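Local coordinates for protein triacylglycerol lipase (Yarrowia lipolytica, PDB 3O0D) that probably hydrolyses the ester bonds of triacylglycerols, as a secreted, glycosylated lipase of the alpha/beta-hydrolase fold, at residues 8-12 with 13-17; 22-25 with 26-29; 168-171 with 172-175; 190-194 with 195-199; 284-287 with 288-292. All blocks are in the same frame, centred on the assembly; numbering follows the deposited sequence.

Interaction 1: 8-12 with 13-17; sequences SHIDQ and ESYNF
Asp11 and Ser14 are joined by two hydrogen bonds that converge on a single carboxylate oxygen. Ser14 N gives its hydrogen to Asp11 OD1 at 2.9 Å, nearly in line with the C-O bond, and Ser14 OG donates to the same Asp11 OD1 at 2.8 Å from the syn side. The two donors come from opposite faces of the carboxylate plane, a grip that should fix its rotation. With chi1 at 65°, Asp11 CG sits between its own backbone N and carbonyl carbon, which folds the acid back over the start of the helix. Asp11 is thus the N-cap of helix 12-27, the helix that follows strand 3-8, and its negative charge probably interacts favourably with the positive end of the helix dipole. Among the main-chain bonds, Tyr15 N to Asp11 O (3.0 Å) and Asn16 N to Gln12 O (2.8 Å) begin the helical pattern, while Ser14 N makes a further, weak bond to Asp11 O.

Beside the cap, in the same first turn, a side-chain amide pair forms. The Gln12 chain bends at chi2 (69°) and brings NE2 to Asn16 OD1 at 3.0 Å; the acceptor lies in the Gln12 amide plane, whereas the donor stands above the Asn16 carbonyl plane. Gln12 also runs beside Tyr15, its NE2 3.5 Å from Tyr15 CD2.

The apolar contact is between Ile10 and Tyr15. Ile10 CD1 reaches Tyr15 CB at 3.9 Å, and both side chains lie on Val262 of strand 262-265. Tyr15 OH is hydrogen-bonded to Pro257 O, and its ring meets Phe293 edge-to-face.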
loop_
_atom_site.group_PDB
_atom_site.type_symbol
_atom_site.label_atom_id
_atom_site.label_comp_id
_atom_site.label_asym_id
_atom_site.label_seq_id
_atom_site.Cartn_x
_atom_site.Cartn_y
_atom_site.Cartn_z
ATOM N N SER A 8 7.553 -14.184 -12.699
ATOM C CA SER A 8 7.582 -15.554 -12.146
ATOM C C SER A 8 6.203 -15.842 -11.525
ATOM O O SER A 8 5.524 -14.965 -11.003
ATOM C CB SER A 8 8.621 -15.581 -10.948
ATOM O OG SER A 8 9.937 -15.474 -11.490
ATOM N N HIS A 9 5.818 -17.099 -11.585
ATOM C CA HIS A 9 4.606 -17.550 -10.932
ATOM C C HIS A 9 4.695 -17.693 -9.435
ATOM O O HIS A 9 5.811 -17.621 -8.889
ATOM C CB HIS A 9 4.133 -18.920 -11.590
ATOM C CG HIS A 9 3.588 -18.764 -12.955
ATOM N ND1 HIS A 9 2.362 -18.169 -13.172
ATOM C CD2 HIS A 9 4.115 -19.029 -14.193
ATOM C CE1 HIS A 9 2.118 -18.164 -14.491
ATOM N NE2 HIS A 9 3.174 -18.640 -15.117
ATOM N N ILE A 10 3.533 -17.911 -8.781
ATOM C CA ILE A 10 3.505 -18.052 -7.320
ATOM C C ILE A 10 2.722 -19.303 -6.960
ATOM O O ILE A 10 2.017 -19.868 -7.830
ATOM C CB ILE A 10 2.775 -16.853 -6.612
ATOM C CG1 ILE A 10 1.289 -16.695 -7.035
ATOM C CG2 ILE A 10 3.594 -15.518 -6.930
ATOM C CD1 ILE A 10 0.564 -15.598 -6.128
ATOM N N ASP A 11 2.814 -19.702 -5.710
ATOM C CA ASP A 11 2.071 -20.828 -5.217
ATOM C C ASP A 11 0.820 -20.400 -4.437
ATOM O O ASP A 11 0.619 -19.277 -4.219
ATOM C CB ASP A 11 2.962 -21.719 -4.370
ATOM C CG ASP A 11 3.443 -21.054 -3.101
ATOM O OD1 ASP A 11 3.000 -20.013 -2.726
ATOM O OD2 ASP A 11 4.310 -21.637 -2.480
ATOM N N GLN A 12 -0.025 -21.357 -4.103
ATOM C CA GLN A 12 -1.313 -21.005 -3.575
ATOM C C GLN A 12 -1.175 -20.342 -2.186
ATOM O O GLN A 12 -1.937 -19.429 -1.880
ATOM C CB GLN A 12 -2.195 -22.248 -3.433
ATOM C CG GLN A 12 -3.653 -21.964 -2.962
ATOM C CD GLN A 12 -4.447 -21.245 -4.051
ATOM O OE1 GLN A 12 -4.493 -21.639 -5.239
ATOM N NE2 GLN A 12 -5.028 -20.120 -3.666
ATOM N N GLU A 13 -0.164 -20.786 -1.431
ATOM C CA GLU A 13 0.037 -20.169 -0.122
ATOM C C GLU A 13 0.307 -18.628 -0.261
ATOM O O GLU A 13 -0.194 -17.839 0.566
ATOM C CB GLU A 13 1.156 -20.849 0.636
ATOM C CG GLU A 13 1.297 -20.306 1.959
ATOM C CD GLU A 13 2.433 -20.975 2.781
ATOM O OE1 GLU A 13 3.100 -21.888 2.265
ATOM O OE2 GLU A 13 2.622 -20.542 3.959
ATOM N N SER A 14 1.095 -18.287 -1.293
ATOM C CA SER A 14 1.454 -16.888 -1.534
ATOM C C SER A 14 0.252 -16.187 -2.063
ATOM O O SER A 14 -0.017 -15.049 -1.623
ATOM C CB SER A 14 2.535 -16.834 -2.632
ATOM O OG SER A 14 3.744 -17.378 -2.086
ATOM N N TYR A 15 -0.533 -16.834 -2.922
ATOM C CA TYR A 15 -1.744 -16.187 -3.416
ATOM C C TYR A 15 -2.692 -15.878 -2.212
ATOM O O TYR A 15 -3.250 -14.787 -2.105
ATOM C CB TYR A 15 -2.488 -17.209 -4.351
ATOM C CG TYR A 15 -3.796 -16.696 -4.923
ATOM C CD1 TYR A 15 -3.854 -16.401 -6.304
ATOM C CD2 TYR A 15 -4.984 -16.638 -4.130
ATOM C CE1 TYR A 15 -5.056 -15.973 -6.878
ATOM C CE2 TYR A 15 -6.233 -16.220 -4.699
ATOM C CZ TYR A 15 -6.219 -15.908 -6.059
ATOM O OH TYR A 15 -7.428 -15.466 -6.547
ATOM N N ASN A 16 -2.817 -16.837 -1.230
ATOM C CA ASN A 16 -3.726 -16.631 -0.111
ATOM C C ASN A 16 -3.230 -15.459 0.829
ATOM O O ASN A 16 -4.084 -14.720 1.404
ATOM C CB ASN A 16 -3.825 -17.872 0.761
ATOM C CG ASN A 16 -4.503 -19.035 0.030
ATOM O OD1 ASN A 16 -5.139 -18.842 -0.985
ATOM N ND2 ASN A 16 -4.306 -20.266 0.556
ATOM N N PHE A 17 -1.908 -15.287 0.844
ATOM C CA PHE A 17 -1.287 -14.242 1.611
ATOM C C PHE A 17 -1.620 -12.873 0.972
ATOM O O PHE A 17 -2.098 -11.943 1.670
ATOM C CB PHE A 17 0.197 -14.509 1.572
ATOM C CG PHE A 17 1.066 -13.315 1.979
ATOM C CD1 PHE A 17 1.299 -12.986 3.325
ATOM C CD2 PHE A 17 1.743 -12.673 0.968
ATOM C CE1 PHE A 17 2.264 -11.903 3.585
ATOM C CE2 PHE A 17 2.608 -11.615 1.213
ATOM C CZ PHE A 17 2.845 -11.248 2.528
#

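Interaction 2: 22-25 with 26-29; sequences ARLA and NIGY
Leu24 and Ile27 splay from neighbouring positions on one helical face and meet only at their ends, Leu24 CD2 lying 4.5 Å from Ile27 CD1. Ile27 leans back along the helix: CG1 is anti to the carbonyl carbon (chi1 -68°), which lays the ethyl branch against the preceding turn, with CG1 3.4 Å from Arg23 O. That same oxygen accepts Ile27 N at 3.1 Å. Asn26 is turned elsewhere. Its CG stands opposite the backbone N (chi1 159°), only CB rests on the turn below, 3.4 Å from Ala22 O, and the amide leads away from the helix to the C-terminal residue, ND2 bonding to Ile301 O. Arg23 likewise extends away, its NH1 bonded to Gln46 OE1.

These residues belong to the C-terminal part of helix 12-27, within the N-terminal region of the lipase 3 family. Gly28 N makes an i to i-3 bond to Ala25 O at 3.0 Å, with the donor well above the carbonyl plane. A side chain at Gly28 would crowd that oxygen. Tyr29 follows, its CD2 3.8 Å from Ala25 O; its side chain touches Arg86 of strand 80-87 and borders the probable nucleophile elbow. On the helix's sheet-facing side, the methyls of Ala22 and Ala25 pack on Leu187.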
loop_
_atom_site.group_PDB
_atom_site.type_symbol
_atom_site.label_atom_id
_atom_site.label_comp_id
_atom_site.label_asym_id
_atom_site.label_seq_id
_atom_site.Cartn_x
_atom_site.Cartn_y
_atom_site.Cartn_z
ATOM N N ALA A 22 -5.414 -7.964 0.669
ATOM C CA ALA A 22 -6.463 -7.274 -0.049
ATOM C C ALA A 22 -7.738 -7.138 0.758
ATOM O O ALA A 22 -8.446 -6.134 0.675
ATOM C CB ALA A 22 -6.781 -8.015 -1.438
ATOM N N ARG A 23 -8.095 -8.178 1.494
ATOM C CA ARG A 23 -9.255 -8.098 2.318
ATOM C C ARG A 23 -9.108 -7.064 3.457
ATOM O O ARG A 23 -9.990 -6.357 3.707
ATOM C CB ARG A 23 -9.634 -9.427 2.963
ATOM C CG ARG A 23 -9.930 -10.583 2.037
ATOM C CD ARG A 23 -10.543 -11.708 2.854
ATOM N NE ARG A 23 -10.602 -12.972 2.172
ATOM C CZ ARG A 23 -11.514 -13.314 1.296
ATOM N NH1 ARG A 23 -12.489 -12.512 0.969
ATOM N NH2 ARG A 23 -11.444 -14.499 0.768
ATOM N N LEU A 24 -7.982 -7.046 4.126
ATOM C CA LEU A 24 -7.781 -6.101 5.215
ATOM C C LEU A 24 -7.892 -4.663 4.649
ATOM O O LEU A 24 -8.456 -3.773 5.347
ATOM C CB LEU A 24 -6.417 -6.269 5.880
ATOM C CG LEU A 24 -6.491 -7.538 6.758
ATOM C CD1 LEU A 24 -4.987 -7.920 7.107
ATOM C CD2 LEU A 24 -7.371 -7.502 8.086
ATOM N N ALA A 25 -7.260 -4.450 3.508
ATOM C CA ALA A 25 -7.390 -3.079 2.853
ATOM C C ALA A 25 -8.794 -2.740 2.558
ATOM O O ALA A 25 -9.204 -1.552 2.745
ATOM C CB ALA A 25 -6.599 -3.073 1.578
ATOM N N ASN A 26 -9.588 -3.687 2.070
ATOM C CA ASN A 26 -11.052 -3.464 1.783
ATOM C C ASN A 26 -11.794 -3.044 2.978
ATOM O O ASN A 26 -12.600 -2.105 2.916
ATOM C CB ASN A 26 -11.583 -4.759 1.085
ATOM C CG ASN A 26 -13.065 -4.929 1.158
ATOM O OD1 ASN A 26 -13.689 -4.734 2.189
ATOM N ND2 ASN A 26 -13.638 -5.427 0.050
ATOM N N ILE A 27 -11.448 -3.630 4.156
ATOM C CA ILE A 27 -12.113 -3.272 5.393
ATOM C C ILE A 27 -11.864 -1.761 5.779
ATOM O O ILE A 27 -12.671 -1.172 6.546
ATOM C CB ILE A 27 -11.708 -4.322 6.505
ATOM C CG1 ILE A 27 -12.360 -5.640 6.072
ATOM C CG2 ILE A 27 -12.294 -3.912 7.941
ATOM C CD1 ILE A 27 -11.641 -6.843 6.838
ATOM N N GLY A 28 -10.854 -1.172 5.231
ATOM C CA GLY A 28 -10.521 0.242 5.510
ATOM C C GLY A 28 -11.666 1.091 4.975
ATOM O O GLY A 28 -11.900 2.187 5.530
ATOM N N TYR A 29 -12.424 0.599 3.999
ATOM C CA TYR A 29 -13.562 1.347 3.483
ATOM C C TYR A 29 -14.822 1.220 4.351
ATOM O O TYR A 29 -15.786 1.846 4.094
ATOM C CB TYR A 29 -13.814 1.011 1.999
ATOM C CG TYR A 29 -12.674 1.424 1.104
ATOM C CD1 TYR A 29 -12.640 2.669 0.578
ATOM C CD2 TYR A 29 -11.653 0.585 0.776
ATOM C CE1 TYR A 29 -11.646 3.078 -0.211
ATOM C CE2 TYR A 29 -10.661 0.976 -0.022
ATOM C CZ TYR A 29 -10.635 2.278 -0.526
ATOM O OH TYR A 29 -9.650 2.747 -1.347
#

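Interaction 3: 168-171 with 172-175; sequences ALLF and GINL. With NAG (2-acetamido-2-deoxy-beta-D-glucopyranose), chain H.
Phe171 CD2 meets Leu175 CD1 at 3.7 Å, the methyl coming in at the ring edge, close to its plane. The contact spans one helical turn: Phe171 CG is anti to the backbone N (chi1 -158°), which carries the ring along the helix over the following residues, while Leu175 leans back toward it. Asn174 runs beside the phenyl group, pointing the same way, with its amide plane almost perpendicular to the ring (89°). On the other side of the helix Ile173 CD1 leans back on two leucines, 4.1 Å from Leu169 CG and 4.3 Å from Leu170 CD2.

Behind these side chains the backbone is regular. Gly172, Ile173, Asn174 and Leu175 each donate their N-H four residues back, the shortest bond being Gly172 N to Ala168 O at 2.7 Å. Absence of a side chain at Gly172 avoids crowding against that carbonyl.

Further out, a glycan sugar borders the end of the cluster: its O7 is 3.6 Å from Leu175 CD2, and the sugar is also hydrogen-bonded to Asp145 OD1 and His180 NE2. Thr136 and Leu144 of helix 127-150 touch the Phe171 ring, Phe197 and Trp200 of helix 195-206 touch Ile173, and Ile156 and Val158 underlie Leu175. Burial between neighbouring helices and the sheet is that of the connecting helix in a beta-alpha-beta unit, here strand 155-161, helix 163-177 and strand 183-187 of the alpha/beta-hydrolase core.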
loop_
_atom_site.group_PDB
_atom_site.type_symbol
_atom_site.label_atom_id
_atom_site.label_comp_id
_atom_site.label_asym_id
_atom_site.label_seq_id
_atom_site.Cartn_x
_atom_site.Cartn_y
_atom_site.Cartn_z
ATOM N N ALA A 168 0.692 3.838 3.233
ATOM C CA ALA A 168 1.264 2.624 3.840
ATOM C C ALA A 168 2.754 2.400 3.564
ATOM O O ALA A 168 3.505 2.029 4.412
ATOM C CB ALA A 168 0.429 1.366 3.445
ATOM N N LEU A 169 3.134 2.633 2.349
ATOM C CA LEU A 169 4.537 2.580 1.924
ATOM C C LEU A 169 5.400 3.542 2.784
ATOM O O LEU A 169 6.403 3.118 3.416
ATOM C CB LEU A 169 4.705 2.805 0.444
ATOM C CG LEU A 169 6.145 2.909 0.016
ATOM C CD1 LEU A 169 6.856 1.550 0.377
ATOM C CD2 LEU A 169 6.445 3.272 -1.465
ATOM N N LEU A 170 4.940 4.798 2.859
ATOM C CA LEU A 170 5.666 5.775 3.668
ATOM C C LEU A 170 5.615 5.443 5.148
ATOM O O LEU A 170 6.662 5.607 5.818
ATOM C CB LEU A 170 5.041 7.195 3.446
ATOM C CG LEU A 170 5.309 7.623 2.037
ATOM C CD1 LEU A 170 4.608 9.064 1.809
ATOM C CD2 LEU A 170 6.736 7.702 1.735
ATOM N N PHE A 171 4.474 4.943 5.655
ATOM C CA PHE A 171 4.377 4.644 7.071
ATOM C C PHE A 171 5.294 3.422 7.335
ATOM O O PHE A 171 5.965 3.352 8.426
ATOM C CB PHE A 171 2.928 4.343 7.499
ATOM C CG PHE A 171 2.709 4.536 8.924
ATOM C CD1 PHE A 171 2.041 5.676 9.389
ATOM C CD2 PHE A 171 3.263 3.628 9.866
ATOM C CE1 PHE A 171 1.845 5.916 10.762
ATOM C CE2 PHE A 171 3.117 3.860 11.203
ATOM C CZ PHE A 171 2.394 5.032 11.694
ATOM N N GLY A 172 5.342 2.456 6.402
ATOM C CA GLY A 172 6.292 1.336 6.591
ATOM C C GLY A 172 7.763 1.753 6.610
ATOM O O GLY A 172 8.606 1.274 7.414
ATOM N N ILE A 173 8.078 2.743 5.802
ATOM C CA ILE A 173 9.425 3.296 5.752
ATOM C C ILE A 173 9.706 3.979 7.093
ATOM O O ILE A 173 10.819 3.744 7.656
ATOM C CB ILE A 173 9.636 4.234 4.575
ATOM C CG1 ILE A 173 9.667 3.416 3.260
ATOM C CG2 ILE A 173 11.061 4.927 4.678
ATOM C CD1 ILE A 173 9.403 4.313 2.067
ATOM N N ASN A 174 8.760 4.751 7.615
ATOM C CA ASN A 174 8.844 5.397 8.982
ATOM C C ASN A 174 9.192 4.300 10.034
ATOM O O ASN A 174 10.185 4.393 10.729
ATOM C CB ASN A 174 7.528 6.097 9.339
ATOM C CG ASN A 174 7.237 6.085 10.764
ATOM O OD1 ASN A 174 6.193 5.529 11.300
ATOM N ND2 ASN A 174 8.171 6.701 11.500
ATOM N N LEU A 175 8.393 3.229 10.068
ATOM C CA LEU A 175 8.574 2.177 11.096
ATOM C C LEU A 175 9.953 1.499 10.923
ATOM O O LEU A 175 10.629 1.192 11.920
ATOM C CB LEU A 175 7.465 1.129 10.949
ATOM C CG LEU A 175 6.142 1.621 11.495
ATOM C CD1 LEU A 175 4.973 0.569 11.116
ATOM C CD2 LEU A 175 6.101 1.871 13.018
HETATM C C1 NAG H . 8.719 7.122 16.026
HETATM C C2 NAG H . 8.066 5.722 16.095
HETATM C C3 NAG H . 8.545 5.037 17.368
HETATM C C4 NAG H . 10.076 5.005 17.431
HETATM C C5 NAG H . 10.532 6.443 17.378
HETATM C C6 NAG H . 12.032 6.708 17.609
HETATM C C7 NAG H . 5.835 5.519 15.079
HETATM C C8 NAG H . 4.348 5.562 15.279
HETATM N N2 NAG H . 6.603 5.769 16.147
HETATM O O3 NAG H . 7.993 3.707 17.392
HETATM O O4 NAG H . 10.476 4.484 18.702
HETATM O O5 NAG H . 10.108 6.968 16.101
HETATM O O6 NAG H . 12.740 5.792 16.854
HETATM O O7 NAG H . 6.322 5.298 13.984
#

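Interaction 4: 190-194 with 195-199; sequences PIVGN and AGFAN
An asparagine N-cap opens helix 195-206, and it is the side chain of Asn194 that bonds to Phe197 in the first turn. Phe197 N points to Asn194 OD1 at 3.0 Å, with a nearly straight N-H...O angle of 168°; the donor stands above the amide carbonyl plane. A chi1 of 76° sets CG between the backbone N and the carbonyl carbon of Asn194, curling the amide over the first N-H groups of the helix. The main chain of the same residue accepts as well: Ala198 N reaches Asn194 O at 2.8 Å, nearly along the C=O axis. Asn194 OD1 also touches Phe197 CB at 3.4 Å, while its amide and the phenyl plane are inclined by 34°.

The cap ends the loop that leads out of strand 183-187 of the central sheet, and outside it Asn194 is tied by weak bonds, OD1 to Leu124 N and ND2 to Asp122 O. A leucine in its place would probably leave Phe197 N without its capping acceptor and give up the weak side-chain bonds to Leu124 N and Asp122 O.

The Phe197 ring turns back along the loop before the cap. Its CE2 lies 3.7 Å from Val192 CG1, and CD2 is 3.9 Å from Gly193 CA; a beta carbon at Gly193 would clash with that ring atom. Val192 and Phe197 then lie together against helix 163-177, both touching Leu170. Backbone bonds join Val192 to His126 and Gly193 to Gln242.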
loop_
_atom_site.group_PDB
_atom_site.type_symbol
_atom_site.label_atom_id
_atom_site.label_comp_id
_atom_site.label_asym_id
_atom_site.label_seq_id
_atom_site.Cartn_x
_atom_site.Cartn_y
_atom_site.Cartn_z
ATOM N N PRO A 190 -0.004 4.465 -6.133
ATOM C CA PRO A 190 0.583 5.369 -7.124
ATOM C C PRO A 190 2.107 5.523 -6.887
ATOM O O PRO A 190 2.608 5.069 -5.790
ATOM C CB PRO A 190 -0.193 6.701 -6.860
ATOM C CG PRO A 190 -0.564 6.669 -5.365
ATOM C CD PRO A 190 -0.818 5.105 -5.106
ATOM N N ILE A 191 2.862 6.050 -7.867
ATOM C CA ILE A 191 4.291 6.267 -7.691
ATOM C C ILE A 191 4.524 7.381 -6.639
ATOM O O ILE A 191 3.932 8.455 -6.751
ATOM C CB ILE A 191 4.898 6.694 -9.022
ATOM C CG1 ILE A 191 4.592 5.692 -10.112
ATOM C CG2 ILE A 191 6.474 6.759 -8.888
ATOM C CD1 ILE A 191 4.832 6.245 -11.529
ATOM N N VAL A 192 5.330 7.110 -5.629
ATOM C CA VAL A 192 5.440 7.976 -4.482
ATOM C C VAL A 192 6.527 9.093 -4.643
ATOM O O VAL A 192 6.331 10.260 -4.168
ATOM C CB VAL A 192 5.637 7.073 -3.213
ATOM C CG1 VAL A 192 6.018 7.893 -2.041
ATOM C CG2 VAL A 192 4.219 6.337 -2.905
ATOM N N GLY A 193 7.641 8.736 -5.221
ATOM C CA GLY A 193 8.817 9.664 -5.252
ATOM C C GLY A 193 9.713 9.537 -6.447
ATOM O O GLY A 193 9.395 8.918 -7.455
ATOM N N ASN A 194 10.916 10.081 -6.309
ATOM C CA ASN A 194 11.841 10.099 -7.391
ATOM C C ASN A 194 12.858 8.951 -7.397
ATOM O O ASN A 194 12.717 8.003 -6.626
ATOM C CB ASN A 194 12.511 11.517 -7.347
ATOM C CG ASN A 194 13.542 11.600 -6.230
ATOM O OD1 ASN A 194 13.474 10.838 -5.248
ATOM N ND2 ASN A 194 14.540 12.513 -6.382
ATOM N N ALA A 195 13.831 8.970 -8.310
ATOM C CA ALA A 195 14.781 7.850 -8.450
ATOM C C ALA A 195 15.624 7.708 -7.184
ATOM O O ALA A 195 15.847 6.613 -6.687
ATOM C CB ALA A 195 15.645 7.986 -9.713
ATOM N N GLY A 196 16.078 8.827 -6.615
ATOM C CA GLY A 196 16.699 8.738 -5.296
ATOM C C GLY A 196 15.892 7.992 -4.254
ATOM O O GLY A 196 16.431 7.073 -3.646
ATOM N N PHE A 197 14.620 8.382 -4.043
ATOM C CA PHE A 197 13.742 7.742 -3.085
ATOM C C PHE A 197 13.561 6.248 -3.476
ATOM O O PHE A 197 13.739 5.355 -2.643
ATOM C CB PHE A 197 12.402 8.459 -3.085
ATOM C CG PHE A 197 11.331 7.775 -2.268
ATOM C CD1 PHE A 197 11.293 7.857 -0.902
ATOM C CD2 PHE A 197 10.382 6.977 -2.933
ATOM C CE1 PHE A 197 10.287 7.229 -0.180
ATOM C CE2 PHE A 197 9.323 6.294 -2.213
ATOM C CZ PHE A 197 9.272 6.421 -0.882
ATOM N N ALA A 198 13.278 5.998 -4.743
ATOM C CA ALA A 198 12.944 4.596 -5.157
ATOM C C ALA A 198 14.155 3.684 -4.875
ATOM O O ALA A 198 13.997 2.578 -4.383
ATOM C CB ALA A 198 12.604 4.604 -6.637
ATOM N N ASN A 199 15.364 4.120 -5.235
ATOM C CA ASN A 199 16.530 3.280 -5.062
ATOM C C ASN A 199 16.909 3.116 -3.604
ATOM O O ASN A 199 17.377 2.014 -3.202
ATOM C CB ASN A 199 17.688 3.808 -5.903
ATOM C CG ASN A 199 17.432 3.670 -7.401
ATOM O OD1 ASN A 199 17.677 4.609 -8.177
ATOM N ND2 ASN A 199 16.949 2.485 -7.834
#

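Interaction 5: 284-287 with 288-292; sequences NVIG and NHLQY
Asn284 and Asn288, one turn apart, are linked by a backbone bond and two bridging waters. Asn288 N donates to Asn284 O at 2.9 Å, nearly in line with the carbonyl. The side-chain amides stand almost perpendicular, 89° apart. One water joins them, accepting from Asn284 ND2 and donating to Asn288 OD1 at 3.0 Å; another accepts from the backbone Asn284 N and from Asn288 ND2 at 3.2 Å. Asn288 ND2 has a second acceptor in Gly229 O, so both ends of this amide are engaged. Although Asn284 occupies the N-cap position, its amide makes no capping bond; a chi1 of -164° instead brings ND2 to the water shared with Asn288 OD1. Replacing Asn288 by an alanine is likely to leave both bridging waters short of a partner and Gly229 O without this donor.

Farther along, His289 N bonds to Val285 O at 3.1 Å. Leu290 N is shared between Gly287 O at 3.1 Å and, weakly, Ile286 O. Apolar contact is slight, Ile286 CG2 lying 4.3 Å from Leu290 CD2.

The His289 imidazole has a partner at each nitrogen: ND1 bonds to Asp230 OD2 and NE2 to Ser162 OG, while Tyr292 OH also reaches Asp230 OD2. Gln291 OE1 is bonded to His227 NE2. This chemistry is consistent with a Ser-His-Asp charge relay, in which helix 285-290 probably presents the histidine and the Asn288 bond to Gly229 ties that helix to the loop carrying the aspartate.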
loop_
_atom_site.group_PDB
_atom_site.type_symbol
_atom_site.label_atom_id
_atom_site.label_comp_id
_atom_site.label_asym_id
_atom_site.label_seq_id
_atom_site.Cartn_x
_atom_site.Cartn_y
_atom_site.Cartn_z
ATOM N N ASN A 284 -11.326 1.944 -18.433
ATOM C CA ASN A 284 -12.241 2.043 -17.295
ATOM C C ASN A 284 -11.593 2.231 -15.919
ATOM O O ASN A 284 -11.370 1.253 -15.090
ATOM C CB ASN A 284 -12.942 0.714 -17.203
ATOM C CG ASN A 284 -14.126 0.794 -16.382
ATOM O OD1 ASN A 284 -14.840 1.800 -16.396
ATOM N ND2 ASN A 284 -14.424 -0.279 -15.674
ATOM N N VAL A 285 -11.268 3.485 -15.642
ATOM C CA VAL A 285 -10.195 3.767 -14.683
ATOM C C VAL A 285 -10.626 3.335 -13.260
ATOM O O VAL A 285 -9.908 2.566 -12.648
ATOM C CB VAL A 285 -9.879 5.307 -14.741
ATOM C CG1 VAL A 285 -9.011 5.807 -13.490
ATOM C CG2 VAL A 285 -9.177 5.692 -16.044
ATOM N N ILE A 286 -11.755 3.796 -12.739
ATOM C CA ILE A 286 -12.178 3.455 -11.372
ATOM C C ILE A 286 -12.423 1.938 -11.290
ATOM O O ILE A 286 -11.883 1.282 -10.385
ATOM C CB ILE A 286 -13.386 4.241 -10.822
ATOM C CG1 ILE A 286 -13.066 5.709 -10.685
ATOM C CG2 ILE A 286 -13.860 3.729 -9.445
ATOM C CD1 ILE A 286 -11.870 6.067 -9.772
ATOM N N GLY A 287 -13.182 1.351 -12.246
ATOM C CA GLY A 287 -13.517 -0.039 -12.067
ATOM C C GLY A 287 -12.265 -0.901 -12.005
ATOM O O GLY A 287 -12.211 -1.872 -11.176
ATOM N N ASN A 288 -11.260 -0.630 -12.849
ATOM C CA ASN A 288 -10.072 -1.481 -12.927
ATOM C C ASN A 288 -9.229 -1.274 -11.679
ATOM O O ASN A 288 -8.522 -2.164 -11.248
ATOM C CB ASN A 288 -9.176 -1.109 -14.099
ATOM C CG ASN A 288 -9.842 -1.433 -15.469
ATOM O OD1 ASN A 288 -10.736 -2.256 -15.526
ATOM N ND2 ASN A 288 -9.356 -0.831 -16.540
ATOM N N HIS A 289 -9.346 -0.095 -11.103
ATOM C CA HIS A 289 -8.644 0.180 -9.834
ATOM C C HIS A 289 -9.263 -0.492 -8.631
ATOM O O HIS A 289 -8.586 -0.647 -7.584
ATOM C CB HIS A 289 -8.682 1.711 -9.624
ATOM C CG HIS A 289 -7.925 2.217 -8.401
ATOM N ND1 HIS A 289 -6.605 1.880 -8.147
ATOM C CD2 HIS A 289 -8.273 3.145 -7.465
ATOM C CE1 HIS A 289 -6.162 2.608 -7.119
ATOM N NE2 HIS A 289 -7.172 3.347 -6.666
ATOM N N LEU A 290 -10.490 -1.029 -8.740
ATOM C CA LEU A 290 -11.149 -1.752 -7.591
ATOM C C LEU A 290 -10.806 -3.256 -7.543
ATOM O O LEU A 290 -11.080 -3.861 -6.534
ATOM C CB LEU A 290 -12.678 -1.652 -7.617
ATOM C CG LEU A 290 -13.169 -0.198 -7.760
ATOM C CD1 LEU A 290 -14.711 -0.195 -7.529
ATOM C CD2 LEU A 290 -12.385 0.733 -6.781
ATOM N N GLN A 291 -10.362 -3.833 -8.647
ATOM C CA GLN A 291 -10.273 -5.275 -8.834
ATOM C C GLN A 291 -8.966 -5.907 -8.369
ATOM O O GLN A 291 -8.131 -6.152 -9.149
ATOM C CB GLN A 291 -10.578 -5.669 -10.306
ATOM C CG GLN A 291 -11.942 -5.234 -10.751
ATOM C CD GLN A 291 -12.142 -5.295 -12.255
ATOM O OE1 GLN A 291 -11.384 -4.781 -12.993
ATOM N NE2 GLN A 291 -13.237 -5.873 -12.659
ATOM N N TYR A 292 -8.879 -6.133 -7.059
ATOM C CA TYR A 292 -7.694 -6.628 -6.388
ATOM C C TYR A 292 -8.045 -7.851 -5.506
ATOM O O TYR A 292 -8.105 -7.731 -4.361
ATOM C CB TYR A 292 -7.038 -5.516 -5.540
ATOM C CG TYR A 292 -6.202 -4.565 -6.370
ATOM C CD1 TYR A 292 -6.752 -3.430 -6.941
ATOM C CD2 TYR A 292 -4.904 -4.816 -6.615
ATOM C CE1 TYR A 292 -6.025 -2.602 -7.712
ATOM C CE2 TYR A 292 -4.158 -4.000 -7.378
ATOM C CZ TYR A 292 -4.704 -2.882 -7.970
ATOM O OH TYR A 292 -3.896 -2.118 -8.774
HETATM O O HOH W 1 -10.734 -0.739 -19.408
HETATM O O HOH W 2 -13.485 -3.048 -14.643
#

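Along the chain the five contacts come in numerical order. Interactions 1 and 2 share helix 12-27, toward its start and end, with centres about 19 Å apart. Interactions 3 and 4 touch directly, their centres about 13 Å apart: Leu170 CD2 packs on Val192 CG1 at 3.8 Å, joining helix 163-177 to the loop before helix 195-206. Interaction 5 meets interaction 2 where Ala22 CB lies 3.2 Å from Tyr292 O, so the residues after helix 285-290 rest on the N-terminal helix. Interactions 3 and 5 lie on opposite sides of the chain's centre, their own centres about 24 Å apart. Helices thus pack around the central sheet, and the segment that follows the probable catalytic histidine touches the N-terminal helix.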